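Local coordinates for protein neurotoxin (Clostridium botulinum, PDB 3N7L) that probably binds ganglioside receptors on nerve cells, serving as the receptor-binding domain of a mosaic serotype D/C botulinum neurotoxin, at residues L112-K117 / I147-M152; I126-D131 / K162-I167; F143-T148 / I157-K162. All blocks are in the same frame, centred on the assembly; numbering follows the deposited sequence.

Contact 1 of 3, residues L112-K117 / I147-M152; sequences LVFTLK and ITTNMM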
loop_
_atom_site.group_PDB
_atom_site.type_symbol
_atom_site.label_atom_id
_atom_site.label_comp_id
_atom_site.label_asym_id
_atom_site.label_seq_id
_atom_site.Cartn_x
_atom_site.Cartn_y
_atom_site.Cartn_z
ATOM N N LEU A 112 10.273 7.668 9.292
ATOM C CA LEU A 112 10.910 7.922 8.005
ATOM C C LEU A 112 11.330 9.375 8.214
ATOM O O LEU A 112 10.480 10.236 8.446
ATOM C CB LEU A 112 9.919 7.853 6.845
ATOM C CG LEU A 112 10.510 8.283 5.495
ATOM C CD1 LEU A 112 11.388 7.175 4.954
ATOM C CD2 LEU A 112 9.400 8.594 4.504
ATOM N N VAL A 113 12.624 9.662 8.158
ATOM C CA VAL A 113 13.053 11.033 8.396
ATOM C C VAL A 113 13.936 11.662 7.327
ATOM O O VAL A 113 14.833 11.025 6.763
ATOM C CB VAL A 113 13.716 11.169 9.818
ATOM C CG1 VAL A 113 13.976 9.799 10.409
ATOM C CG2 VAL A 113 14.989 11.984 9.754
ATOM N N PHE A 114 13.623 12.919 7.031
ATOM C CA PHE A 114 14.359 13.697 6.050
ATOM C C PHE A 114 15.205 14.676 6.847
ATOM O O PHE A 114 14.692 15.416 7.691
ATOM C CB PHE A 114 13.399 14.452 5.120
ATOM C CG PHE A 114 14.084 15.435 4.212
ATOM C CD1 PHE A 114 14.176 16.778 4.560
ATOM C CD2 PHE A 114 14.674 15.010 3.025
ATOM C CE1 PHE A 114 14.847 17.689 3.741
ATOM C CE2 PHE A 114 15.347 15.913 2.197
ATOM C CZ PHE A 114 15.431 17.254 2.559
ATOM N N THR A 115 16.502 14.670 6.567
ATOM C CA THR A 115 17.443 15.523 7.277
ATOM C C THR A 115 18.176 16.509 6.384
ATOM O O THR A 115 18.667 16.154 5.317
ATOM C CB THR A 115 18.509 14.668 8.002
ATOM O OG1 THR A 115 17.860 13.758 8.894
ATOM C CG2 THR A 115 19.470 15.554 8.792
ATOM N N LEU A 116 18.239 17.752 6.842
ATOM C CA LEU A 116 18.950 18.820 6.150
ATOM C C LEU A 116 20.220 18.923 7.002
ATOM O O LEU A 116 20.157 19.322 8.161
ATOM C CB LEU A 116 18.127 20.112 6.228
ATOM C CG LEU A 116 17.766 20.882 4.951
ATOM C CD1 LEU A 116 17.530 19.928 3.789
ATOM C CD2 LEU A 116 16.526 21.741 5.222
ATOM N N LYS A 117 21.362 18.539 6.444
ATOM C CA LYS A 117 22.605 18.564 7.210
ATOM C C LYS A 117 23.552 19.693 6.806
ATOM O O LYS A 117 24.190 19.634 5.754
ATOM C CB LYS A 117 23.320 17.219 7.057
ATOM C CG LYS A 117 24.527 17.032 7.966
ATOM C CD LYS A 117 25.266 15.760 7.599
ATOM C CE LYS A 117 26.348 15.435 8.614
ATOM N NZ LYS A 117 25.749 15.124 9.937
ATOM N N ILE A 147 8.491 15.524 -0.215
ATOM C CA ILE A 147 9.169 16.414 0.716
ATOM C C ILE A 147 9.342 17.756 0.023
ATOM O O ILE A 147 9.900 17.813 -1.067
ATOM C CB ILE A 147 10.554 15.848 1.105
ATOM C CG1 ILE A 147 10.374 14.543 1.886
ATOM C CG2 ILE A 147 11.333 16.869 1.941
ATOM C CD1 ILE A 147 11.659 13.746 2.062
ATOM N N THR A 148 8.837 18.827 0.629
ATOM C CA THR A 148 8.990 20.153 0.030
ATOM C C THR A 148 9.867 21.003 0.944
ATOM O O THR A 148 9.730 20.962 2.166
ATOM C CB THR A 148 7.624 20.868 -0.206
ATOM O OG1 THR A 148 7.006 21.174 1.047
ATOM C CG2 THR A 148 6.691 19.985 -1.032
ATOM N N THR A 149 10.781 21.761 0.354
ATOM C CA THR A 149 11.681 22.585 1.143
ATOM C C THR A 149 11.920 23.970 0.567
ATOM O O THR A 149 12.290 24.118 -0.597
ATOM C CB THR A 149 13.068 21.908 1.306
ATOM O OG1 THR A 149 12.934 20.689 2.049
ATOM C CG2 THR A 149 14.036 22.836 2.036
ATOM N N ASN A 150 11.695 24.980 1.397
ATOM C CA ASN A 150 11.945 26.365 1.023
ATOM C C ASN A 150 12.997 26.792 2.043
ATOM O O ASN A 150 12.689 26.940 3.223
ATOM C CB ASN A 150 10.693 27.223 1.197
ATOM C CG ASN A 150 10.927 28.674 0.802
ATOM O OD1 ASN A 150 12.034 29.194 0.935
ATOM N ND2 ASN A 150 9.879 29.335 0.327
ATOM N N MET A 151 14.234 26.973 1.591
ATOM C CA MET A 151 15.321 27.350 2.488
ATOM C C MET A 151 15.084 28.660 3.235
ATOM O O MET A 151 15.771 28.954 4.212
ATOM C CB MET A 151 16.643 27.400 1.722
ATOM C CG MET A 151 17.110 26.034 1.206
ATOM S SD MET A 151 17.263 24.771 2.517
ATOM C CE MET A 151 18.822 25.243 3.264
ATOM N N MET A 152 14.117 29.449 2.782
ATOM C CA MET A 152 13.795 30.694 3.469
ATOM C C MET A 152 12.372 30.598 4.022
ATOM O O MET A 152 11.781 31.594 4.444
ATOM C CB MET A 152 13.932 31.900 2.531
ATOM C CG MET A 152 14.022 31.572 1.051
ATOM S SD MET A 152 15.686 31.170 0.477
ATOM C CE MET A 152 16.223 32.761 -0.125
#

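Contact 2 of 3, residues I126-D131 / K162-I167; sequences INFSYD and KLIDTI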
loop_
_atom_site.group_PDB
_atom_site.type_symbol
_atom_site.label_atom_id
_atom_site.label_comp_id
_atom_site.label_asym_id
_atom_site.label_seq_id
_atom_site.Cartn_x
_atom_site.Cartn_y
_atom_site.Cartn_z
ATOM N N ILE A 126 12.759 16.512 9.685
ATOM C CA ILE A 126 11.318 16.431 9.781
ATOM C C ILE A 126 11.016 14.943 9.589
ATOM O O ILE A 126 11.823 14.217 8.995
ATOM C CB ILE A 126 10.681 17.304 8.678
ATOM C CG1 ILE A 126 9.168 17.363 8.859
ATOM C CG2 ILE A 126 11.058 16.772 7.304
ATOM C CD1 ILE A 126 8.496 18.354 7.920
ATOM N N ASN A 127 9.881 14.466 10.089
ATOM C CA ASN A 127 9.598 13.046 9.935
ATOM C C ASN A 127 8.141 12.642 9.862
ATOM O O ASN A 127 7.233 13.419 10.147
ATOM C CB ASN A 127 10.242 12.246 11.075
ATOM C CG ASN A 127 9.524 12.438 12.403
ATOM O OD1 ASN A 127 9.979 13.187 13.268
ATOM N ND2 ASN A 127 8.390 11.768 12.564
ATOM N N PHE A 128 7.956 11.390 9.466
ATOM C CA PHE A 128 6.657 10.747 9.386
ATOM C C PHE A 128 6.809 9.486 10.231
ATOM O O PHE A 128 7.743 8.717 10.023
ATOM C CB PHE A 128 6.329 10.344 7.943
ATOM C CG PHE A 128 5.341 9.202 7.833
ATOM C CD1 PHE A 128 4.107 9.262 8.474
ATOM C CD2 PHE A 128 5.641 8.077 7.066
ATOM C CE1 PHE A 128 3.179 8.218 8.352
ATOM C CE2 PHE A 128 4.718 7.027 6.935
ATOM C CZ PHE A 128 3.485 7.103 7.581
ATOM N N SER A 129 5.925 9.292 11.199
ATOM C CA SER A 129 5.971 8.079 12.008
ATOM C C SER A 129 4.642 7.364 11.757
ATOM O O SER A 129 3.572 7.927 11.987
ATOM C CB SER A 129 6.153 8.402 13.499
ATOM O OG SER A 129 5.091 9.180 14.015
ATOM N N TYR A 130 4.703 6.135 11.261
ATOM C CA TYR A 130 3.472 5.416 10.980
ATOM C C TYR A 130 2.747 4.965 12.246
ATOM O O TYR A 130 3.360 4.809 13.304
ATOM C CB TYR A 130 3.742 4.234 10.028
ATOM C CG TYR A 130 4.467 3.030 10.600
ATOM C CD1 TYR A 130 5.792 2.751 10.248
ATOM C CD2 TYR A 130 3.797 2.112 11.416
ATOM C CE1 TYR A 130 6.430 1.576 10.687
ATOM C CE2 TYR A 130 4.419 0.940 11.859
ATOM C CZ TYR A 130 5.729 0.673 11.490
ATOM O OH TYR A 130 6.317 -0.505 11.901
ATOM N N ASP A 131 1.432 4.795 12.138
ATOM C CA ASP A 131 0.608 4.372 13.269
ATOM C C ASP A 131 0.850 2.891 13.555
ATOM O O ASP A 131 0.392 2.025 12.811
ATOM C CB ASP A 131 -0.872 4.598 12.951
ATOM C CG ASP A 131 -1.769 4.306 14.133
ATOM O OD1 ASP A 131 -1.549 3.282 14.818
ATOM O OD2 ASP A 131 -2.705 5.093 14.373
ATOM N N LYS A 162 -1.045 13.586 1.912
ATOM C CA LYS A 162 -1.484 14.232 3.150
ATOM C C LYS A 162 -0.334 14.868 3.921
ATOM O O LYS A 162 0.694 14.234 4.155
ATOM C CB LYS A 162 -2.201 13.223 4.049
ATOM C CG LYS A 162 -3.450 12.614 3.434
ATOM C CD LYS A 162 -4.553 13.652 3.239
ATOM C CE LYS A 162 -5.811 13.019 2.667
ATOM N NZ LYS A 162 -6.904 14.022 2.507
ATOM N N LEU A 163 -0.510 16.125 4.316
ATOM C CA LEU A 163 0.523 16.826 5.067
ATOM C C LEU A 163 0.698 16.153 6.416
ATOM O O LEU A 163 -0.261 15.998 7.165
ATOM C CB LEU A 163 0.142 18.296 5.271
ATOM C CG LEU A 163 1.120 19.100 6.136
ATOM C CD1 LEU A 163 2.507 19.090 5.494
ATOM C CD2 LEU A 163 0.616 20.522 6.298
ATOM N N ILE A 164 1.925 15.758 6.726
ATOM C CA ILE A 164 2.206 15.083 7.985
ATOM C C ILE A 164 2.912 15.982 8.993
ATOM O O ILE A 164 2.533 16.035 10.161
ATOM C CB ILE A 164 3.080 13.831 7.752
ATOM C CG1 ILE A 164 2.321 12.818 6.885
ATOM C CG2 ILE A 164 3.475 13.208 9.094
ATOM C CD1 ILE A 164 1.066 12.277 7.535
ATOM N N ASP A 165 3.937 16.693 8.545
ATOM C CA ASP A 165 4.683 17.559 9.443
ATOM C C ASP A 165 5.224 18.771 8.690
ATOM O O ASP A 165 5.376 18.742 7.469
ATOM C CB ASP A 165 5.822 16.752 10.082
ATOM C CG ASP A 165 6.490 17.478 11.244
ATOM O OD1 ASP A 165 5.798 18.215 11.981
ATOM O OD2 ASP A 165 7.711 17.289 11.431
ATOM N N THR A 166 5.500 19.841 9.419
ATOM C CA THR A 166 6.023 21.052 8.809
ATOM C C THR A 166 6.783 21.855 9.846
ATOM O O THR A 166 6.348 21.958 10.987
ATOM C CB THR A 166 4.883 21.922 8.234
ATOM O OG1 THR A 166 5.363 23.254 8.009
ATOM C CG2 THR A 166 3.708 21.967 9.192
ATOM N N ILE A 167 7.929 22.401 9.455
ATOM C CA ILE A 167 8.727 23.214 10.359
ATOM C C ILE A 167 9.493 24.288 9.597
ATOM O O ILE A 167 9.885 24.100 8.444
ATOM C CB ILE A 167 9.752 22.379 11.169
ATOM C CG1 ILE A 167 10.891 21.914 10.264
ATOM C CG2 ILE A 167 9.067 21.168 11.800
ATOM C CD1 ILE A 167 12.001 21.205 11.016
#

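Contact 3 of 3, residues F143-T148 / I157-K162; sequences FFVTIT and IYINGK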
loop_
_atom_site.group_PDB
_atom_site.type_symbol
_atom_site.label_atom_id
_atom_site.label_comp_id
_atom_site.label_asym_id
_atom_site.label_seq_id
_atom_site.Cartn_x
_atom_site.Cartn_y
_atom_site.Cartn_z
ATOM N N PHE A 143 3.931 3.425 -0.487
ATOM C CA PHE A 143 3.421 4.729 -0.091
ATOM C C PHE A 143 4.152 5.813 -0.876
ATOM O O PHE A 143 5.286 5.618 -1.325
ATOM C CB PHE A 143 3.481 4.947 1.444
ATOM C CG PHE A 143 4.859 4.969 2.035
ATOM C CD1 PHE A 143 5.477 6.178 2.339
ATOM C CD2 PHE A 143 5.514 3.783 2.362
ATOM C CE1 PHE A 143 6.723 6.209 2.967
ATOM C CE2 PHE A 143 6.763 3.802 2.989
ATOM C CZ PHE A 143 7.367 5.016 3.293
ATOM N N PHE A 144 3.473 6.939 -1.077
ATOM C CA PHE A 144 4.022 8.052 -1.848
ATOM C C PHE A 144 4.542 9.174 -0.959
ATOM O O PHE A 144 3.794 9.769 -0.183
ATOM C CB PHE A 144 2.951 8.592 -2.796
ATOM C CG PHE A 144 3.442 9.663 -3.729
ATOM C CD1 PHE A 144 4.378 9.372 -4.715
ATOM C CD2 PHE A 144 2.936 10.958 -3.646
ATOM C CE1 PHE A 144 4.799 10.353 -5.610
ATOM C CE2 PHE A 144 3.353 11.949 -4.538
ATOM C CZ PHE A 144 4.285 11.644 -5.521
ATOM N N VAL A 145 5.834 9.453 -1.089
ATOM C CA VAL A 145 6.481 10.486 -0.300
ATOM C C VAL A 145 6.659 11.774 -1.081
ATOM O O VAL A 145 6.979 11.760 -2.269
ATOM C CB VAL A 145 7.892 10.036 0.172
ATOM C CG1 VAL A 145 8.602 11.188 0.894
ATOM C CG2 VAL A 145 7.779 8.831 1.080
ATOM N N THR A 146 6.440 12.894 -0.409
ATOM C CA THR A 146 6.656 14.190 -1.032
ATOM C C THR A 146 7.256 15.101 0.019
ATOM O O THR A 146 6.626 15.398 1.032
ATOM C CB THR A 146 5.365 14.833 -1.558
ATOM O OG1 THR A 146 4.732 13.952 -2.491
ATOM C CG2 THR A 146 5.695 16.132 -2.283
ATOM N N ILE A 147 8.491 15.524 -0.215
ATOM C CA ILE A 147 9.169 16.414 0.716
ATOM C C ILE A 147 9.342 17.756 0.023
ATOM O O ILE A 147 9.900 17.813 -1.067
ATOM C CB ILE A 147 10.554 15.848 1.105
ATOM C CG1 ILE A 147 10.374 14.543 1.886
ATOM C CG2 ILE A 147 11.333 16.869 1.941
ATOM C CD1 ILE A 147 11.659 13.746 2.062
ATOM N N THR A 148 8.837 18.827 0.629
ATOM C CA THR A 148 8.990 20.153 0.030
ATOM C C THR A 148 9.867 21.003 0.944
ATOM O O THR A 148 9.730 20.962 2.166
ATOM C CB THR A 148 7.624 20.868 -0.206
ATOM O OG1 THR A 148 7.006 21.174 1.047
ATOM C CG2 THR A 148 6.691 19.985 -1.032
ATOM N N ILE A 157 6.642 17.547 4.996
ATOM C CA ILE A 157 6.620 16.190 4.475
ATOM C C ILE A 157 5.188 15.697 4.350
ATOM O O ILE A 157 4.380 15.848 5.265
ATOM C CB ILE A 157 7.445 15.200 5.344
ATOM C CG1 ILE A 157 7.409 13.814 4.695
ATOM C CG2 ILE A 157 6.886 15.120 6.757
ATOM C CD1 ILE A 157 8.405 12.843 5.276
ATOM N N TYR A 158 4.884 15.138 3.185
ATOM C CA TYR A 158 3.562 14.607 2.892
ATOM C C TYR A 158 3.679 13.109 2.622
ATOM O O TYR A 158 4.692 12.636 2.098
ATOM C CB TYR A 158 2.983 15.276 1.643
ATOM C CG TYR A 158 2.831 16.781 1.709
ATOM C CD1 TYR A 158 1.569 17.365 1.864
ATOM C CD2 TYR A 158 3.938 17.625 1.554
ATOM C CE1 TYR A 158 1.406 18.753 1.858
ATOM C CE2 TYR A 158 3.788 19.022 1.547
ATOM C CZ TYR A 158 2.517 19.574 1.695
ATOM O OH TYR A 158 2.347 20.941 1.651
ATOM N N ILE A 159 2.640 12.369 2.984
ATOM C CA ILE A 159 2.592 10.935 2.751
ATOM C C ILE A 159 1.254 10.687 2.082
ATOM O O ILE A 159 0.210 11.053 2.620
ATOM C CB ILE A 159 2.683 10.143 4.075
ATOM C CG1 ILE A 159 4.055 10.373 4.718
ATOM C CG2 ILE A 159 2.440 8.654 3.820
ATOM C CD1 ILE A 159 5.232 9.939 3.845
ATOM N N ASN A 160 1.290 10.080 0.899
ATOM C CA ASN A 160 0.077 9.809 0.131
ATOM C C ASN A 160 -0.761 11.073 -0.044
ATOM O O ASN A 160 -1.989 11.043 0.053
ATOM C CB ASN A 160 -0.752 8.708 0.797
ATOM C CG ASN A 160 -0.010 7.389 0.856
ATOM O OD1 ASN A 160 0.787 7.088 -0.030
ATOM N ND2 ASN A 160 -0.269 6.595 1.896
ATOM N N GLY A 161 -0.080 12.187 -0.300
ATOM C CA GLY A 161 -0.765 13.447 -0.510
ATOM C C GLY A 161 -1.235 14.177 0.735
ATOM O O GLY A 161 -1.769 15.283 0.625
ATOM N N LYS A 162 -1.045 13.586 1.912
ATOM C CA LYS A 162 -1.484 14.232 3.150
ATOM C C LYS A 162 -0.334 14.868 3.921
ATOM O O LYS A 162 0.694 14.234 4.155
ATOM C CB LYS A 162 -2.201 13.223 4.049
ATOM C CG LYS A 162 -3.450 12.614 3.434
ATOM C CD LYS A 162 -4.553 13.652 3.239
ATOM C CE LYS A 162 -5.811 13.019 2.667
ATOM N NZ LYS A 162 -6.904 14.022 2.507
HETATM O O HOH W 1 2.833 12.581 -0.691
#

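Contact 1 of 3, residues L112-K117 / I147-M152
F114 and I147 meet in the hydrophobic core of a beta sandwich, where the two sheets of the concanavalin-like half of this receptor-binding domain pack face to face. The short strands run in roughly the same direction, 22° apart, with axes separated by 9.9 Å, so the contact is made by side chains spanning the gap. I147 lays its CG2 methyl almost squarely over the middle of the F114 ring, 3.8 Å from the centroid and only 7° off the normal, a clear CH-pi contact. Its other branch goes to the root of the same ring, with I147 CD1 3.4 Å from F114 CD2, so one isoleucine holds the phenyl group at two places. On the isoleucine, CG2 stands anti to the backbone N while CG1 lies beside that N (chi1 -65°), which puts CG2 over the ring and sends CG1 with its CD1 to the CB and CD2 side of F114. Farther along, T149 comes to the ring obliquely, T149 OG1 lying 3.9 Å from F114 CE1; this hydroxyl is buried and finds no polar partner in the model. The methyl of T149 meets L116 tip to tip, CG2 to CD2 at 4.2 Å. L116 CD2 also touches M151 SD at 4.1 Å, the two side chains running antiparallel alongside each other. Bends at chi2 and chi3 fold the methionine back, so its SD comes within range although M151 already lies beyond the strand. There N150 OD1 accepts from M152 N at 2.8 Å in an Asx turn, and N150 ND2 bonds E214. M155 of strand 154-159 touches F114, L116 and T149, while I105 of strand 102-108 and I75 of strand 72-82 bring further side chains against F114.

Contact 2 of 3, residues I126-D131 / K162-I167
The F128 ring is met obliquely by I164, whose CG2 methyl lies 4.0 Å from F128 CD1. One face of the ring carries the backbone N of Y130, 3.9 Å above the plane and displaced toward the rim. I164 CG2 also rests 3.9 Å from N127 O. CG1 lies beside the backbone N of I164 (chi1 -63°), which leaves CG2 anti to that N and turned to the facing strand. The other flat group, the D165 carboxylate, lies alongside I126, each side chain reaching toward the other's backbone. D165 OD2 comes to 3.0 Å from I126 CG1, so close for an apolar carbon that the exact pose of the carboxylate is doubtful. Beyond it, I126 reaches across to the backbone of 162-167, its CD1 3.2 Å from D165 O, with T166 N just beyond. This reach follows from an extended chain, both side-chain torsions being close to 180°. D165 CB sits 3.6 Å from N127 O, yet the two backbones stay too far apart to pair: the segment axes are 6.5 Å apart at 144°, and N127 N is buried without a partner in the model. On their other sides the strands are properly bonded, I126 and F128 to F114 and L112, and I164 and D165 both to I157. That last pairing is a classic beta bulge. Here the outermost strands of two antiparallel sheets draw together at the side of a beta sandwich, as fits the concanavalin-like fold.

Contact 3 of 3, residues F143-T148 / I157-K162
N160 grips both backbone polar atoms of F144: its side-chain OD1 accepts from F144 N at 2.9 Å, almost straight (176°), and its own backbone N donates to F144 O at 2.7 Å. N160 CG lies beside its backbone N (chi1 -63°), bringing OD1 back to F144 N. The asparagine amide stands in for a main-chain carbonyl where the strand ends. Two residues on, T146 and Y158 form a hydrogen-bonded antiparallel pair, with Y158 N to T146 O at 2.8 Å and T146 N to Y158 O at 3.1 Å. A water donates to F144 O, accepts from G161 N and bonds T146 OG1, tying the turn to the strand. T146 O and T148 OG1 lie at the edge of the Y158 ring, near its plane, while Y158 OH bonds D217. On the opposite face V145 and I159 lie side by side, V145 CG2 3.9 Å from I159 CD1, and that methyl meets the F143 ring obliquely. I147 and I157 run likewise, CG1 to CG1 at 4.1 Å. F144 packs against F224 of helix 217-226. This is an antiparallel beta hairpin whose second strand leads through a type I' turn, I159 to K162, into the next.

In the fold
All three contacts fall within one beta sandwich, the N-terminal, concanavalin-like part of the receptor-binding domain. Along the chain, 112-117 and 126-131 lie on neighbouring strands of one sheet; the remaining segments lie on strands 143-150, 154-159 and 162-168, successive in the other. Contacts 1 and 2 therefore bridge the sheets, through the interior and at the side, whereas contact 3 stitches strands within a single sheet and is nested in the loop that contact 2 closes. Centres are about 12 Å apart from contact 1 to either other, and about 8 Å between contacts 2 and 3. Contacts 1 and 3 share I147 and T148, so one strand serves both pairing and core packing.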